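Local coordinates for protein alcohol dehydrogenase (Escherichia coli, PDB 5VM2) that probably oxidises or reduces an alcohol or carbonyl substrate with NAD(H) or NADP(H), as a zinc-binding member of the alcohol dehydrogenase family whose specificity is unknown, at residues Lys170-Gly176 with Ala238-Thr244. Sequence-based numbering, arbitrary orientation.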
ATOM      1  N   LYS A 170      -4.529  -4.608 -23.551  1.00 32.58           N
ATOM      2  CA  LYS A 170      -3.438  -3.712 -23.194  1.00 32.20           C
ATOM      3  C   LYS A 170      -2.291  -4.538 -22.626  1.00 32.45           C
ATOM      4  O   LYS A 170      -2.467  -5.254 -21.633  1.00 33.37           O
ATOM      5  CB  LYS A 170      -3.901  -2.654 -22.194  1.00 31.47           C
ATOM      6  CG  LYS A 170      -4.948  -1.730 -22.794  1.00 35.34           C
ATOM      7  CD  LYS A 170      -5.236  -0.521 -21.929  1.00 34.81           C
ATOM      8  CE  LYS A 170      -6.031   0.514 -22.726  1.00 33.95           C
ATOM      9  NZ  LYS A 170      -6.594   1.593 -21.866  1.00 31.80           N
ATOM     10  N   LYS A 171      -1.133  -4.463 -23.274  1.00 31.46           N
ATOM     11  CA  LYS A 171       0.044  -5.173 -22.796  1.00 32.46           C
ATOM     12  C   LYS A 171       0.688  -4.355 -21.691  1.00 28.89           C
ATOM     13  O   LYS A 171       0.886  -3.148 -21.844  1.00 26.81           O
ATOM     14  CB  LYS A 171       1.040  -5.412 -23.928  1.00 35.88           C
ATOM     15  CG  LYS A 171       0.514  -6.299 -25.031  1.00 40.93           C
ATOM     16  CD  LYS A 171       1.627  -6.703 -25.982  1.00 46.03           C
ATOM     17  CE  LYS A 171       2.642  -7.592 -25.290  1.00 48.80           C
ATOM     18  NZ  LYS A 171       2.119  -8.966 -25.042  1.00 50.48           N
ATOM     19  N   ILE A 172       1.028  -5.013 -20.585  1.00 28.04           N
ATOM     20  CA  ILE A 172       1.429  -4.325 -19.364  1.00 28.04           C
ATOM     21  C   ILE A 172       2.804  -4.815 -18.927  1.00 28.77           C
ATOM     22  O   ILE A 172       3.100  -6.016 -18.980  1.00 24.52           O
ATOM     23  CB  ILE A 172       0.375  -4.532 -18.257  1.00 30.43           C
ATOM     24  CG1 ILE A 172      -0.939  -3.866 -18.682  1.00 33.33           C
ATOM     25  CG2 ILE A 172       0.851  -3.971 -16.920  1.00 28.72           C
ATOM     26  CD1 ILE A 172      -1.968  -3.802 -17.604  1.00 37.68           C
ATOM     27  N   ILE A 173       3.649  -3.870 -18.518  1.00 29.38           N
ATOM     28  CA  ILE A 173       4.935  -4.152 -17.894  1.00 27.39           C
ATOM     29  C   ILE A 173       4.908  -3.542 -16.504  1.00 26.08           C
ATOM     30  O   ILE A 173       4.621  -2.349 -16.352  1.00 27.68           O
ATOM     31  CB  ILE A 173       6.110  -3.587 -18.702  1.00 26.76           C
ATOM     32  CG1 ILE A 173       6.190  -4.245 -20.080  1.00 28.15           C
ATOM     33  CG2 ILE A 173       7.408  -3.795 -17.936  1.00 27.99           C
ATOM     34  CD1 ILE A 173       7.231  -3.624 -20.987  1.00 29.82           C
ATOM     35  N   ILE A 174       5.199  -4.352 -15.497  1.00 24.35           N
ATOM     36  CA  ILE A 174       5.284  -3.899 -14.118  1.00 25.81           C
ATOM     37  C   ILE A 174       6.743  -3.979 -13.689  1.00 29.68           C
ATOM     38  O   ILE A 174       7.330  -5.069 -13.648  1.00 31.36           O
ATOM     39  CB  ILE A 174       4.380  -4.732 -13.201  1.00 23.86           C
ATOM     40  CG1 ILE A 174       2.916  -4.493 -13.591  1.00 25.85           C
ATOM     41  CG2 ILE A 174       4.624  -4.377 -11.743  1.00 23.88           C
ATOM     42  CD1 ILE A 174       1.955  -5.357 -12.866  1.00 24.66           C
ATOM     43  N   LEU A 175       7.335  -2.825 -13.391  1.00 28.97           N
ATOM     44  CA  LEU A 175       8.713  -2.761 -12.915  1.00 30.43           C
ATOM     45  C   LEU A 175       8.689  -2.846 -11.393  1.00 32.15           C
ATOM     46  O   LEU A 175       8.291  -1.894 -10.712  1.00 31.82           O
ATOM     47  CB  LEU A 175       9.393  -1.483 -13.395  1.00 32.49           C
ATOM     48  CG  LEU A 175       9.440  -1.278 -14.913  1.00 31.97           C
ATOM     49  CD1 LEU A 175      10.151   0.027 -15.251  1.00 32.63           C
ATOM     50  CD2 LEU A 175      10.108  -2.453 -15.612  1.00 30.05           C
ATOM     51  N   GLY A 176       9.088  -3.997 -10.861  1.00 30.94           N
ATOM     52  CA  GLY A 176       9.071  -4.204  -9.429  1.00 31.08           C
ATOM     53  C   GLY A 176       8.089  -5.283  -9.028  1.00 31.61           C
ATOM     54  O   GLY A 176       6.908  -5.228  -9.385  1.00 32.57           O
ATOM     55  N   ALA A 238       5.025  -1.403 -24.436  1.00 31.56           N
ATOM     56  CA  ALA A 238       3.824  -1.772 -23.701  1.00 29.22           C
ATOM     57  C   ALA A 238       2.812  -0.630 -23.687  1.00 27.54           C
ATOM     58  O   ALA A 238       3.175   0.548 -23.708  1.00 32.18           O
ATOM     59  CB  ALA A 238       4.177  -2.173 -22.267  1.00 27.81           C
ATOM     60  N   ASP A 239       1.525  -0.997 -23.650  1.00 25.44           N
ATOM     61  CA  ASP A 239       0.468   0.002 -23.493  1.00 26.64           C
ATOM     62  C   ASP A 239       0.630   0.779 -22.190  1.00 25.97           C
ATOM     63  O   ASP A 239       0.431   2.000 -22.153  1.00 25.84           O
ATOM     64  CB  ASP A 239      -0.904  -0.671 -23.521  1.00 28.32           C
ATOM     65  CG  ASP A 239      -1.227  -1.278 -24.867  1.00 31.71           C
ATOM     66  OD1 ASP A 239      -0.740  -2.392 -25.148  1.00 30.80           O
ATOM     67  OD2 ASP A 239      -1.969  -0.634 -25.635  1.00 32.68           O
ATOM     68  N   ILE A 240       0.963   0.086 -21.107  1.00 26.33           N
ATOM     69  CA  ILE A 240       1.085   0.697 -19.789  1.00 28.16           C
ATOM     70  C   ILE A 240       2.330   0.134 -19.130  1.00 27.07           C
ATOM     71  O   ILE A 240       2.532  -1.083 -19.130  1.00 30.53           O
ATOM     72  CB  ILE A 240      -0.148   0.419 -18.903  1.00 28.91           C
ATOM     73  CG1 ILE A 240      -1.445   0.877 -19.583  1.00 31.19           C
ATOM     74  CG2 ILE A 240       0.018   1.089 -17.559  1.00 27.85           C
ATOM     75  CD1 ILE A 240      -2.689   0.163 -19.063  1.00 32.75           C
ATOM     76  N   VAL A 241       3.166   1.007 -18.581  1.00 28.39           N
ATOM     77  CA  VAL A 241       4.296   0.595 -17.758  1.00 28.35           C
ATOM     78  C   VAL A 241       4.054   1.134 -16.360  1.00 29.31           C
ATOM     79  O   VAL A 241       3.879   2.348 -16.179  1.00 28.00           O
ATOM     80  CB  VAL A 241       5.637   1.098 -18.307  1.00 26.17           C
ATOM     81  CG1 VAL A 241       6.780   0.579 -17.435  1.00 23.73           C
ATOM     82  CG2 VAL A 241       5.828   0.666 -19.753  1.00 27.16           C
ATOM     83  N   PHE A 242       4.027   0.240 -15.383  1.00 28.64           N
ATOM     84  CA  PHE A 242       3.933   0.616 -13.983  1.00 28.54           C
ATOM     85  C   PHE A 242       5.327   0.592 -13.375  1.00 30.25           C
ATOM     86  O   PHE A 242       6.045  -0.408 -13.496  1.00 30.43           O
ATOM     87  CB  PHE A 242       3.019  -0.338 -13.211  1.00 25.89           C
ATOM     88  CG  PHE A 242       1.585  -0.273 -13.622  1.00 27.28           C
ATOM     89  CD1 PHE A 242       1.103  -1.098 -14.631  1.00 28.66           C
ATOM     90  CD2 PHE A 242       0.716   0.609 -13.005  1.00 26.90           C
ATOM     91  CE1 PHE A 242      -0.233  -1.047 -15.014  1.00 28.24           C
ATOM     92  CE2 PHE A 242      -0.616   0.671 -13.385  1.00 30.20           C
ATOM     93  CZ  PHE A 242      -1.091  -0.161 -14.391  1.00 28.88           C
ATOM     94  N   GLU A 243       5.709   1.690 -12.733  1.00 31.87           N
ATOM     95  CA  GLU A 243       6.922   1.748 -11.931  1.00 33.36           C
ATOM     96  C   GLU A 243       6.516   1.661 -10.465  1.00 34.82           C
ATOM     97  O   GLU A 243       5.800   2.533  -9.963  1.00 32.84           O
ATOM     98  CB  GLU A 243       7.707   3.027 -12.216  1.00 38.87           C
ATOM     99  CG  GLU A 243       9.165   2.959 -11.806  1.00 47.91           C
ATOM    100  CD  GLU A 243       9.349   3.048 -10.306  1.00 56.23           C
ATOM    101  OE1 GLU A 243      10.231   2.344  -9.775  1.00 60.47           O
ATOM    102  OE2 GLU A 243       8.608   3.818  -9.659  1.00 58.95           O
ATOM    103  N   THR A 244       6.954   0.599  -9.785  1.00 35.53           N
ATOM    104  CA  THR A 244       6.468   0.300  -8.446  1.00 40.89           C
ATOM    105  C   THR A 244       7.564   0.123  -7.405  1.00 49.08           C
ATOM    106  O   THR A 244       7.245   0.086  -6.213  1.00 53.26           O
ATOM    107  CB  THR A 244       5.602  -0.973  -8.455  1.00 40.44           C
ATOM    108  OG1 THR A 244       6.441  -2.119  -8.644  1.00 44.05           O
ATOM    109  CG2 THR A 244       4.568  -0.924  -9.568  1.00 36.21           C
TER
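Ile172 CG2 meets the Phe242 ring at its edge, in the ring plane, 3.7 Å from Phe242 CE1. That methyl stands anti to the backbone N of Ile172, which turns it toward the ring, while Ile174 CG1 approaches Phe242 CD1 obliquely at 4.0 Å. Farther along, Ile174 CG2 touches Thr244 CG2. The contacts of Ile173 and Leu175, whose side chains leave the other face of the sheet, are largely aliphatic: Ile173 lays CG1 and CD1 against the Ala238 methyl, with Ile173 CD1 lying 3.6 Å from Ala238 CB, and Leu175 CD1 crosses over to Val241 CG1.

The backbones explain this alternation. Strands 171-175 and 240-243 run parallel, 14° apart, with Ile173 N bonded to Ile240 O, Phe242 N to Ile173 O and Leu175 N to Phe242 O (2.7 Å, nearly straight). Side chains add bonds at both ends. Asp239 OD1 accepts from Lys171 N at 2.8 Å, the donor lying 45° out of the carboxylate plane, where the second strand turns a corner. At the other end Leu175 O takes two bonds, one from Thr244 N nearly along the C=O axis and one from Thr244 OG1 (2.8 Å) above the carbonyl plane; chi1 of 72° brings the hydroxyl back to it. Gly176 follows, the first glycine of a probable GxGxxG dinucleotide-binding turn.

These are the two central strands of a six-stranded parallel Rossmann sheet ordered 3-2-1-4-5-6. Helix 179-190 covers the face of Ile172, Ile174 and Phe242 through Thr184, Leu185 and Cys188, and strands 195-200 and 262-267 flank the pair on either side.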